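Local coordinates for protein inositol-3-phosphate synthase (Caenorhabditis elegans, PDB 1VKO) that belongs to the inositol-phosphate synthase family and binds NAD through a Rossmann-type domain, forming a tetramer whose model also holds pyrophosphate and potassium, at residues C242-W247 / G293-N298; K414-E419 / V434-E439; K143-I148 / L508-A513; S196-D201 / D209-V214. All coordinates share one frame; numbering follows the deposited sequence.

Three of the four contacts are buried, and contact 4 lies at the surface. Contact 1 joins neighbouring parallel strands of the Rossmann-type sheet, whereas contact 2 is an antiparallel hairpin in a separate mixed sheet, on the opposite side of the chain's centre. Both have regular backbone ladders; contact 3, a loop against a helix, has no hydrogen bond across its segments and is mainly apolar, and contact 4 has a single backbone hydrogen bond. Helix 440-458 packs on contacts 1, 2 and 3, while helix 281-291 backs contacts 1 and 4. The ligands spread along the fold: contact 4 holds the adenosine end of NAD, Trp247 of contact 1 touches NAD, and Lys414 of contact 2 grips the pyrophosphate.

Contact 1: C242-W247 / G293-N298; sequences CVIVLW and GAHYIN
Val245 pushes its CG1 methyl against the edge of the Tyr296 ring, 3.3 Å from CD1 and close to the ring plane. The tyrosine has CG anti to the backbone N (chi1 -172°), and this leans the ring along the strand toward Trp247, where OH comes to 3.3 Å from the indole residue's CB. The two aromatic side chains lie side by side and point the same way, Tyr296 backed by Ala286 and Ser289 of helix 281-291 and Trp247 reaching the bound NAD. Asn298 also runs beside the indole, its amide turned 78° from the ring; its OD1 is bonded to Ser300 N and its ND2 to Gln302 O.

On the other face of the sheet, His295 offers its edge to Cys242, with SG 3.9 Å from CD2 and in the ring plane, while ND1 is tied to Phe319 N. Ile244 and Ile297 stand side by side there, CG2 to CG1 4.1 Å, and Leu246 slants across Ile297 with CD1 3.7 Å from CB. Four backbone hydrogen bonds join the two strands; the one from Val245 N to His295 O is short, 2.7 Å, and almost straight at 174°. Beyond the ladder, a water bridges Val243 N and Gly293 O. These adjacent parallel strands are linked through helices 265-273 and 281-291, a beta-alpha-beta type crossover of the Rossmann-type sheet.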
# COMPACT_ATOMS: atom_id res chain seq x y z
N CYS A 242 30.69 -21.99 -28.42
CA CYS A 242 30.61 -20.78 -27.56
C CYS A 242 30.48 -21.19 -26.11
O CYS A 242 29.58 -21.94 -25.74
CB CYS A 242 29.41 -19.89 -27.93
SG CYS A 242 29.40 -18.26 -27.14
N VAL A 243 31.40 -20.70 -25.28
CA VAL A 243 31.37 -21.02 -23.86
C VAL A 243 31.17 -19.70 -23.13
O VAL A 243 31.92 -18.75 -23.37
CB VAL A 243 32.70 -21.68 -23.38
CG1 VAL A 243 32.69 -21.92 -21.90
CG2 VAL A 243 32.92 -22.99 -24.09
N ILE A 244 30.16 -19.66 -22.27
CA ILE A 244 29.90 -18.49 -21.45
C ILE A 244 29.95 -18.94 -20.00
O ILE A 244 29.37 -19.99 -19.64
CB ILE A 244 28.51 -17.87 -21.76
CG1 ILE A 244 28.43 -17.45 -23.21
CG2 ILE A 244 28.22 -16.64 -20.83
CD1 ILE A 244 26.98 -17.56 -23.79
N VAL A 245 30.68 -18.17 -19.19
CA VAL A 245 30.72 -18.36 -17.76
C VAL A 245 29.97 -17.22 -17.08
O VAL A 245 30.11 -16.04 -17.44
CB VAL A 245 32.15 -18.38 -17.26
CG1 VAL A 245 32.19 -18.22 -15.68
CG2 VAL A 245 32.84 -19.65 -17.75
N LEU A 246 29.16 -17.57 -16.09
CA LEU A 246 28.29 -16.58 -15.47
C LEU A 246 28.22 -16.78 -13.97
O LEU A 246 27.96 -17.90 -13.47
CB LEU A 246 26.89 -16.62 -16.10
CG LEU A 246 25.85 -15.60 -15.66
CD1 LEU A 246 24.88 -15.18 -16.82
CD2 LEU A 246 25.08 -16.13 -14.43
N TRP A 247 28.47 -15.69 -13.25
CA TRP A 247 28.45 -15.68 -11.81
C TRP A 247 27.04 -15.41 -11.26
O TRP A 247 26.46 -14.30 -11.41
CB TRP A 247 29.42 -14.62 -11.29
CG TRP A 247 29.48 -14.59 -9.80
CD1 TRP A 247 28.56 -14.05 -8.94
CD2 TRP A 247 30.50 -15.16 -8.97
NE1 TRP A 247 28.95 -14.25 -7.64
CE2 TRP A 247 30.13 -14.93 -7.62
CE3 TRP A 247 31.70 -15.87 -9.24
CZ2 TRP A 247 30.93 -15.35 -6.54
CZ3 TRP A 247 32.45 -16.33 -8.17
CH2 TRP A 247 32.07 -16.04 -6.83
N GLY A 293 39.08 -18.37 -23.60
CA GLY A 293 38.21 -17.92 -24.68
C GLY A 293 36.71 -17.97 -24.42
O GLY A 293 35.91 -17.75 -25.34
N ALA A 294 36.33 -18.27 -23.17
CA ALA A 294 34.94 -18.13 -22.68
C ALA A 294 34.62 -16.70 -22.26
O ALA A 294 35.49 -15.97 -21.77
CB ALA A 294 34.69 -19.07 -21.50
N HIS A 295 33.38 -16.28 -22.46
CA HIS A 295 32.97 -14.94 -22.08
C HIS A 295 32.52 -15.01 -20.63
O HIS A 295 32.17 -16.08 -20.11
CB HIS A 295 31.82 -14.42 -22.96
CG HIS A 295 32.04 -14.65 -24.43
ND1 HIS A 295 32.91 -13.90 -25.18
CD2 HIS A 295 31.49 -15.54 -25.28
CE1 HIS A 295 32.92 -14.34 -26.42
NE2 HIS A 295 32.05 -15.32 -26.52
N TYR A 296 32.51 -13.87 -19.97
CA TYR A 296 32.23 -13.85 -18.56
C TYR A 296 31.20 -12.77 -18.18
O TYR A 296 31.41 -11.55 -18.46
CB TYR A 296 33.53 -13.69 -17.76
CG TYR A 296 33.30 -13.85 -16.28
CD1 TYR A 296 33.24 -15.11 -15.68
CD2 TYR A 296 33.10 -12.75 -15.49
CE1 TYR A 296 33.00 -15.24 -14.31
CE2 TYR A 296 32.83 -12.87 -14.15
CZ TYR A 296 32.81 -14.08 -13.54
OH TYR A 296 32.56 -14.13 -12.16
N ILE A 297 30.11 -13.24 -17.57
CA ILE A 297 29.03 -12.38 -17.00
C ILE A 297 28.95 -12.40 -15.48
O ILE A 297 28.90 -13.48 -14.86
CB ILE A 297 27.61 -12.77 -17.56
CG1 ILE A 297 27.63 -13.01 -19.09
CG2 ILE A 297 26.52 -11.73 -17.12
CD1 ILE A 297 28.09 -11.85 -19.91
N ASN A 298 28.92 -11.20 -14.89
CA ASN A 298 28.81 -10.99 -13.45
C ASN A 298 27.38 -10.56 -13.07
O ASN A 298 27.00 -9.40 -13.32
CB ASN A 298 29.80 -9.90 -13.00
CG ASN A 298 29.63 -9.53 -11.49
OD1 ASN A 298 29.22 -10.35 -10.67
ND2 ASN A 298 29.97 -8.29 -11.13
O HOH W 1 33.57 -19.05 -26.25

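Contact 2: K414-E419 / V434-E439; sequences KRAMDE and VHNTCE. With POP (pyrophosphate 2-), chain H.
The His435 ring is met obliquely by two side chains of the facing strand: Met417 CG comes to 3.3 Å from ND1, and Arg415 CD to 4.0 Å from NE2. The methionine sulfur sits at the ring's edge, a Met-aromatic contact with SD 4.8 Å from the ring centroid, and the guanidinium of Arg415 is turned 71° from the ring plane. His435 ND1 is buried here without a hydrogen-bonding partner in the model. Arg415 also lies alongside Thr437, NE 3.9 Å from CG2; its NH2 is hydrogen-bonded to Ser413 OG, and its NH1 reaches Glu419 of a second subunit in a salt bridge. The two strands form an antiparallel beta hairpin, and residues 435-437 pair in turn with a strand of a third subunit, carrying the sheet across the interface. Within the hairpin, Ala416 and Asn436 exchange two backbone bonds, and their CB atoms meet at 3.8 Å on the opposite face from His435. On that same face the Lys414 chain passes Cys438, CG 3.5 Å from CB. Bends at chi2 and chi4 (95° and -85°) bring its NZ to the pyrophosphate, where it donates to O2 over 2.7 Å; Lys373, Lys377 and Lys484 also bind this anion.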
# COMPACT_ATOMS: atom_id res chain seq x y z
N LYS A 414 10.62 -12.32 -2.34
CA LYS A 414 11.05 -10.99 -1.79
C LYS A 414 9.92 -9.97 -1.85
O LYS A 414 9.02 -10.05 -2.70
CB LYS A 414 12.40 -10.46 -2.36
CG LYS A 414 12.34 -9.44 -3.47
CD LYS A 414 12.42 -8.00 -2.98
CE LYS A 414 12.78 -7.05 -4.14
NZ LYS A 414 14.24 -6.95 -4.41
N ARG A 415 9.95 -9.03 -0.91
CA ARG A 415 8.91 -8.01 -0.78
C ARG A 415 9.55 -6.63 -0.93
O ARG A 415 10.37 -6.23 -0.08
CB ARG A 415 8.20 -8.13 0.57
CG ARG A 415 7.61 -9.50 0.81
CD ARG A 415 6.51 -9.84 -0.17
NE ARG A 415 6.29 -11.27 -0.24
CZ ARG A 415 5.44 -11.95 0.54
NH1 ARG A 415 4.71 -11.32 1.46
NH2 ARG A 415 5.32 -13.26 0.38
N ALA A 416 9.19 -5.93 -2.00
CA ALA A 416 9.76 -4.63 -2.27
C ALA A 416 8.74 -3.57 -1.86
O ALA A 416 7.64 -3.55 -2.38
CB ALA A 416 10.16 -4.49 -3.76
N MET A 417 9.09 -2.73 -0.90
CA MET A 417 8.20 -1.66 -0.46
C MET A 417 8.87 -0.32 -0.70
O MET A 417 9.98 -0.07 -0.20
CB MET A 417 7.81 -1.84 1.01
CG MET A 417 6.84 -3.02 1.19
SD MET A 417 6.47 -3.53 2.88
CE MET A 417 5.35 -2.24 3.47
N ASP A 418 8.21 0.52 -1.50
CA ASP A 418 8.82 1.75 -1.99
C ASP A 418 7.92 2.94 -1.78
O ASP A 418 6.69 2.83 -1.85
CB ASP A 418 9.15 1.66 -3.47
CG ASP A 418 10.20 0.60 -3.79
OD1 ASP A 418 9.98 -0.58 -3.45
OD2 ASP A 418 11.27 0.84 -4.40
N GLU A 419 8.55 4.09 -1.52
CA GLU A 419 7.83 5.37 -1.54
C GLU A 419 8.54 6.36 -2.48
O GLU A 419 9.71 6.67 -2.29
CB GLU A 419 7.71 5.93 -0.13
CG GLU A 419 6.67 7.01 -0.01
CD GLU A 419 6.82 7.82 1.26
OE1 GLU A 419 7.84 8.54 1.37
OE2 GLU A 419 5.92 7.76 2.13
N VAL A 434 4.20 1.98 -3.10
CA VAL A 434 4.21 0.75 -3.93
C VAL A 434 4.51 -0.53 -3.13
O VAL A 434 5.43 -0.54 -2.31
CB VAL A 434 5.27 0.85 -5.07
CG1 VAL A 434 5.35 -0.44 -5.89
CG2 VAL A 434 4.99 2.00 -5.98
N HIS A 435 3.77 -1.61 -3.37
CA HIS A 435 4.13 -2.94 -2.83
C HIS A 435 4.23 -4.00 -3.96
O HIS A 435 3.26 -4.23 -4.68
CB HIS A 435 3.18 -3.38 -1.70
CG HIS A 435 3.56 -4.70 -1.08
ND1 HIS A 435 4.20 -4.80 0.15
CD2 HIS A 435 3.39 -5.98 -1.51
CE1 HIS A 435 4.42 -6.07 0.43
NE2 HIS A 435 3.94 -6.81 -0.55
N ASN A 436 5.41 -4.64 -4.05
CA ASN A 436 5.84 -5.48 -5.16
C ASN A 436 6.32 -6.88 -4.76
O ASN A 436 7.46 -7.05 -4.32
CB ASN A 436 6.99 -4.78 -5.87
CG ASN A 436 7.32 -5.39 -7.22
OD1 ASN A 436 6.61 -6.29 -7.70
ND2 ASN A 436 8.39 -4.88 -7.85
N THR A 437 5.49 -7.90 -4.98
CA THR A 437 5.85 -9.29 -4.67
C THR A 437 6.75 -9.87 -5.77
O THR A 437 6.29 -10.13 -6.90
CB THR A 437 4.58 -10.11 -4.47
OG1 THR A 437 3.82 -9.54 -3.40
CG2 THR A 437 4.91 -11.55 -3.93
N CYS A 438 8.05 -10.02 -5.46
CA CYS A 438 9.11 -10.43 -6.43
C CYS A 438 9.58 -11.85 -6.16
O CYS A 438 10.32 -12.13 -5.19
CB CYS A 438 10.32 -9.50 -6.36
SG CYS A 438 9.93 -7.82 -6.85
N GLU A 439 9.13 -12.77 -7.00
CA GLU A 439 9.56 -14.16 -6.86
C GLU A 439 10.96 -14.21 -7.42
O GLU A 439 11.15 -14.52 -8.60
CB GLU A 439 8.58 -15.04 -7.61
CG GLU A 439 7.13 -14.84 -7.18
CD GLU A 439 6.87 -15.14 -5.70
OE1 GLU A 439 7.79 -15.61 -4.99
OE2 GLU A 439 5.72 -14.91 -5.24
P1 POP H . 15.85 -5.86 -7.73
O1 POP H . 15.59 -5.65 -9.21
O2 POP H . 14.62 -6.46 -7.07
O3 POP H . 16.15 -4.52 -7.07
O POP H . 17.08 -6.92 -7.55
P2 POP H . 17.70 -7.47 -6.15
O4 POP H . 17.12 -8.86 -5.89
O5 POP H . 19.22 -7.51 -6.28
O6 POP H . 17.39 -6.64 -4.90

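Contact 3: K143-I148 / L508-A513; sequences KDIVPI and LVTALA
Ile145 and Val146, neighbours in the loop that leads from strand 136-141 into 154-159, an outermost strand of the parallel Rossmann-type sheet, pack on the last turns of helix 498-513, with no hydrogen bond between the two segments. Ile145 touches with its CG2 branch: this methyl meets Val509 CG2 at 3.8 Å and Ala513 CB at 3.6 Å, so it fits against one turn of the helix between residues i and i+4. The same methyl comes very close, 3.1 Å, to Val509 O, a carbonyl already engaged by the helical N-H of Ala513. The side chains of Ile145 and Val509 cross at about a right angle, and the CD1 end of the isoleucine goes on to Thr510. Val146 comes from the neighbouring position and uses both branches. With CG1 anti to its carbonyl carbon (chi1 -64°), that methyl settles 3.8 Å from both Leu512 CB and Ala513 CB, leaving CG2 to face Val509 CG1.

Further out, Leu457 of helix 440-458 packs on Val146, and Phe142 packs on Val509. Leu512 also touches Phe68 and Thr70 of strand 56-71, and Ser41 OG is bonded to Ala511 O. Thr510 divides its branches: OG1 shares its hydrogen bonding between Thr506 O and Lys507 O, while CG2 lies 3.9 Å from Ile145 CD1.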
# COMPACT_ATOMS: atom_id res chain seq x y z
N LYS A 143 12.87 -12.76 -31.30
CA LYS A 143 13.74 -13.87 -31.73
C LYS A 143 13.60 -14.14 -33.23
O LYS A 143 14.36 -14.91 -33.77
CB LYS A 143 13.46 -15.12 -30.92
CG LYS A 143 12.01 -15.63 -31.01
CD LYS A 143 11.71 -16.52 -29.82
CE LYS A 143 10.26 -16.88 -29.78
NZ LYS A 143 10.07 -17.82 -30.92
N ASP A 144 12.63 -13.48 -33.87
CA ASP A 144 12.44 -13.58 -35.30
C ASP A 144 13.29 -12.60 -36.12
O ASP A 144 13.37 -12.71 -37.34
CB ASP A 144 10.96 -13.36 -35.63
CG ASP A 144 10.08 -14.52 -35.18
OD1 ASP A 144 10.56 -15.46 -34.53
OD2 ASP A 144 8.86 -14.57 -35.43
N ILE A 145 13.91 -11.62 -35.47
CA ILE A 145 14.63 -10.57 -36.18
C ILE A 145 16.01 -11.03 -36.66
O ILE A 145 16.24 -11.10 -37.86
CB ILE A 145 14.68 -9.30 -35.33
CG1 ILE A 145 13.27 -8.77 -35.10
CG2 ILE A 145 15.53 -8.24 -36.01
CD1 ILE A 145 13.24 -7.63 -34.05
N VAL A 146 16.93 -11.31 -35.73
CA VAL A 146 18.13 -12.09 -36.08
C VAL A 146 18.08 -13.41 -35.30
O VAL A 146 17.60 -13.45 -34.18
CB VAL A 146 19.49 -11.33 -35.91
CG1 VAL A 146 19.58 -10.14 -36.85
CG2 VAL A 146 19.72 -10.86 -34.52
N PRO A 147 18.47 -14.51 -35.95
CA PRO A 147 18.42 -15.82 -35.30
C PRO A 147 19.23 -15.84 -34.00
O PRO A 147 20.38 -15.40 -33.98
CB PRO A 147 19.03 -16.76 -36.36
CG PRO A 147 18.79 -16.06 -37.69
CD PRO A 147 18.90 -14.59 -37.36
N ILE A 148 18.61 -16.33 -32.93
CA ILE A 148 19.27 -16.41 -31.62
C ILE A 148 18.96 -17.75 -30.97
O ILE A 148 18.05 -18.42 -31.40
CB ILE A 148 18.84 -15.26 -30.67
CG1 ILE A 148 17.32 -15.24 -30.49
CG2 ILE A 148 19.39 -13.92 -31.17
CD1 ILE A 148 16.79 -14.26 -29.46
N LEU A 508 19.30 -2.15 -32.60
CA LEU A 508 20.48 -2.83 -33.03
C LEU A 508 20.09 -4.06 -33.84
O LEU A 508 20.55 -4.22 -34.96
CB LEU A 508 21.44 -3.14 -31.86
CG LEU A 508 22.60 -4.08 -32.22
CD1 LEU A 508 23.58 -3.40 -33.14
CD2 LEU A 508 23.32 -4.68 -31.00
N VAL A 509 19.24 -4.92 -33.31
CA VAL A 509 18.92 -6.16 -34.05
C VAL A 509 18.16 -5.89 -35.33
O VAL A 509 18.24 -6.68 -36.27
CB VAL A 509 18.17 -7.24 -33.22
CG1 VAL A 509 18.98 -7.66 -32.02
CG2 VAL A 509 16.82 -6.72 -32.77
N THR A 510 17.40 -4.79 -35.40
CA THR A 510 16.73 -4.47 -36.65
C THR A 510 17.72 -3.97 -37.68
O THR A 510 17.62 -4.38 -38.84
CB THR A 510 15.49 -3.58 -36.51
OG1 THR A 510 15.77 -2.39 -35.76
CG2 THR A 510 14.46 -4.28 -35.67
N ALA A 511 18.67 -3.14 -37.26
CA ALA A 511 19.83 -2.72 -38.08
C ALA A 511 20.66 -3.90 -38.63
O ALA A 511 20.99 -3.94 -39.83
CB ALA A 511 20.73 -1.77 -37.31
N LEU A 512 20.99 -4.86 -37.75
CA LEU A 512 21.59 -6.13 -38.19
C LEU A 512 20.77 -6.84 -39.26
O LEU A 512 21.32 -7.23 -40.30
CB LEU A 512 21.87 -7.08 -37.02
CG LEU A 512 22.75 -6.50 -35.92
CD1 LEU A 512 22.70 -7.35 -34.67
CD2 LEU A 512 24.18 -6.29 -36.37
N ALA A 513 19.46 -6.98 -39.02
CA ALA A 513 18.56 -7.76 -39.90
C ALA A 513 18.20 -7.07 -41.20
O ALA A 513 17.78 -7.76 -42.15
CB ALA A 513 17.28 -8.15 -39.18

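Contact 4: S196-D201 / D209-V214; sequences SIYYPD and DRANNV. With NAD (nicotinamide-adenine-dinucleotide), chain G.
Ser196 N donates to Asn213 O over 3.0 Å at 154°, and Val214 CA approaches Ser196 O, so the two loop segments are bridged at a single point rather than paired in a ladder. Both belong to the long connection between helices 178-188 and 220-238, which here lines part of the adenosine end of the NAD site of the Rossmann-type domain.

Tyr198 carries the side-chain contact. Its CG is anti to the backbone N (chi1 175°), sending the ring across to Ala211, whose CB sits over one face in a CH-pi contact, 3.8 Å from the centroid and 19° off the normal. Pro200 CG lies over the opposite face, so the ring is held between a methyl and a proline. Nearer the backbone, Tyr198 CB packs on Val214 CG1 at 3.7 Å. Asn213, whose carbonyl receives the Ser196 bond, is itself anchored through ND2, bonded to Asp160 O and Pro193 O.

The two segments reach the cofactor from different directions. Arg210, its chain bent at chi3, lays one face of its guanidinium against C3B of the ribose, and NH1 makes a weak bond to O2B of NAD. At the adenine, Ile197 O accepts a weak bond from N6A, while Ser196 OG donates to N1A over 2.9 Å.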
# COMPACT_ATOMS: atom_id res chain seq x y z
N SER A 196 34.26 -25.79 -6.02
CA SER A 196 34.64 -24.44 -6.39
C SER A 196 35.73 -23.89 -5.49
O SER A 196 36.17 -24.55 -4.55
CB SER A 196 33.44 -23.48 -6.32
OG SER A 196 33.57 -22.48 -7.31
N ILE A 197 36.14 -22.66 -5.79
CA ILE A 197 37.09 -21.91 -5.00
C ILE A 197 36.26 -21.37 -3.87
O ILE A 197 35.18 -20.84 -4.11
CB ILE A 197 37.63 -20.77 -5.87
CG1 ILE A 197 38.28 -21.33 -7.12
CG2 ILE A 197 38.63 -19.90 -5.13
CD1 ILE A 197 38.61 -20.27 -8.13
N TYR A 198 36.74 -21.49 -2.63
CA TYR A 198 36.09 -20.89 -1.47
C TYR A 198 37.09 -20.06 -0.68
O TYR A 198 37.98 -20.62 -0.06
CB TYR A 198 35.51 -22.02 -0.60
CG TYR A 198 34.89 -21.58 0.72
CD1 TYR A 198 34.07 -20.46 0.79
CD2 TYR A 198 35.11 -22.28 1.90
CE1 TYR A 198 33.51 -20.05 1.97
CE2 TYR A 198 34.55 -21.88 3.09
CZ TYR A 198 33.74 -20.77 3.11
OH TYR A 198 33.17 -20.32 4.28
N TYR A 199 36.98 -18.73 -0.69
CA TYR A 199 37.83 -17.92 0.18
C TYR A 199 36.93 -17.25 1.24
O TYR A 199 36.32 -16.20 0.96
CB TYR A 199 38.65 -16.87 -0.60
CG TYR A 199 39.54 -17.41 -1.73
CD1 TYR A 199 40.02 -18.73 -1.73
CD2 TYR A 199 39.94 -16.59 -2.77
CE1 TYR A 199 40.83 -19.20 -2.74
CE2 TYR A 199 40.73 -17.06 -3.79
CZ TYR A 199 41.18 -18.36 -3.79
OH TYR A 199 41.99 -18.82 -4.82
N PRO A 200 36.83 -17.83 2.43
CA PRO A 200 35.76 -17.48 3.39
C PRO A 200 35.57 -15.97 3.53
O PRO A 200 34.44 -15.47 3.62
CB PRO A 200 36.27 -18.08 4.69
CG PRO A 200 37.10 -19.27 4.25
CD PRO A 200 37.76 -18.84 2.98
N ASP A 201 36.69 -15.26 3.53
CA ASP A 201 36.78 -13.81 3.70
C ASP A 201 36.09 -12.91 2.63
O ASP A 201 35.88 -11.69 2.87
CB ASP A 201 38.27 -13.43 3.89
CG ASP A 201 39.27 -14.40 3.13
OD1 ASP A 201 39.11 -15.66 3.17
OD2 ASP A 201 40.27 -13.97 2.48
N ASP A 209 29.24 -23.47 7.15
CA ASP A 209 28.42 -24.70 7.16
C ASP A 209 28.10 -25.32 5.78
O ASP A 209 28.05 -26.56 5.65
CB ASP A 209 27.08 -24.44 7.88
CG ASP A 209 27.06 -24.90 9.34
OD1 ASP A 209 27.92 -25.73 9.72
OD2 ASP A 209 26.20 -24.49 10.16
N ARG A 210 27.84 -24.48 4.78
CA ARG A 210 27.35 -24.94 3.47
C ARG A 210 28.49 -25.43 2.56
O ARG A 210 28.26 -26.16 1.59
CB ARG A 210 26.56 -23.80 2.79
CG ARG A 210 26.03 -24.08 1.40
CD ARG A 210 25.64 -22.82 0.64
NE ARG A 210 24.21 -22.56 0.77
CZ ARG A 210 23.27 -22.97 -0.08
NH1 ARG A 210 23.61 -23.68 -1.16
NH2 ARG A 210 22.00 -22.67 0.16
N ALA A 211 29.71 -25.05 2.89
CA ALA A 211 30.83 -25.23 2.00
C ALA A 211 31.54 -26.56 2.23
O ALA A 211 32.44 -26.64 3.07
CB ALA A 211 31.79 -24.05 2.15
N ASN A 212 31.11 -27.60 1.50
CA ASN A 212 31.66 -28.92 1.62
C ASN A 212 32.15 -29.49 0.28
O ASN A 212 32.40 -30.68 0.17
CB ASN A 212 30.61 -29.84 2.25
CG ASN A 212 29.54 -30.31 1.26
OD1 ASN A 212 29.41 -29.81 0.13
ND2 ASN A 212 28.76 -31.29 1.69
N ASN A 213 32.27 -28.63 -0.72
CA ASN A 213 32.63 -28.98 -2.10
C ASN A 213 33.66 -27.95 -2.59
O ASN A 213 33.38 -27.18 -3.50
CB ASN A 213 31.37 -28.91 -2.98
CG ASN A 213 31.47 -29.72 -4.26
OD1 ASN A 213 32.15 -30.73 -4.32
ND2 ASN A 213 30.75 -29.27 -5.30
N VAL A 214 34.85 -27.92 -1.97
CA VAL A 214 35.88 -26.94 -2.33
C VAL A 214 37.21 -27.50 -2.84
O VAL A 214 37.69 -28.52 -2.35
CB VAL A 214 36.11 -25.85 -1.21
CG1 VAL A 214 34.87 -25.68 -0.32
CG2 VAL A 214 37.33 -26.11 -0.38
PA NAD G . 21.66 -18.59 -3.52
O1A NAD G . 22.26 -18.62 -2.19
O2A NAD G . 20.46 -19.44 -3.52
O5B NAD G . 22.78 -19.05 -4.55
C5B NAD G . 24.14 -18.94 -4.21
C4B NAD G . 24.78 -20.28 -4.48
O4B NAD G . 26.14 -20.07 -4.80
C3B NAD G . 24.76 -21.19 -3.28
O3B NAD G . 24.58 -22.48 -3.82
C2B NAD G . 26.15 -21.16 -2.72
O2B NAD G . 26.44 -22.52 -2.40
C1B NAD G . 26.98 -20.77 -3.94
N9A NAD G . 28.30 -20.12 -3.76
C8A NAD G . 28.71 -19.19 -2.84
N7A NAD G . 30.01 -18.91 -3.07
C5A NAD G . 30.47 -19.63 -4.11
C6A NAD G . 31.72 -19.76 -4.74
N6A NAD G . 32.83 -19.13 -4.32
N1A NAD G . 31.84 -20.64 -5.79
C2A NAD G . 30.78 -21.39 -6.20
N3A NAD G . 29.59 -21.28 -5.55
C4A NAD G . 29.41 -20.42 -4.53
O3 NAD G . 21.33 -17.07 -4.00
PN NAD G . 20.54 -16.82 -5.35
O1N NAD G . 20.77 -18.01 -6.22
O2N NAD G . 19.16 -16.46 -5.00
O5D NAD G . 21.32 -15.62 -6.11
C5D NAD G . 22.73 -15.64 -6.25
C4D NAD G . 23.36 -14.26 -6.49
O4D NAD G . 22.65 -13.56 -7.49
C3D NAD G . 23.38 -13.35 -5.26
O3D NAD G . 24.60 -12.67 -5.22
C2D NAD G . 22.36 -12.29 -5.59
O2D NAD G . 22.61 -11.01 -5.04
C1D NAD G . 22.49 -12.22 -7.08
N1N NAD G . 21.28 -11.55 -7.55
C2N NAD G . 20.06 -12.13 -7.35
C3N NAD G . 18.94 -11.46 -7.77
C7N NAD G . 17.70 -12.27 -7.87
O7N NAD G . 17.82 -13.61 -7.41
N7N NAD G . 16.59 -11.74 -8.40
C4N NAD G . 19.03 -10.21 -8.42
C5N NAD G . 20.27 -9.64 -8.60
C6N NAD G . 21.41 -10.32 -8.15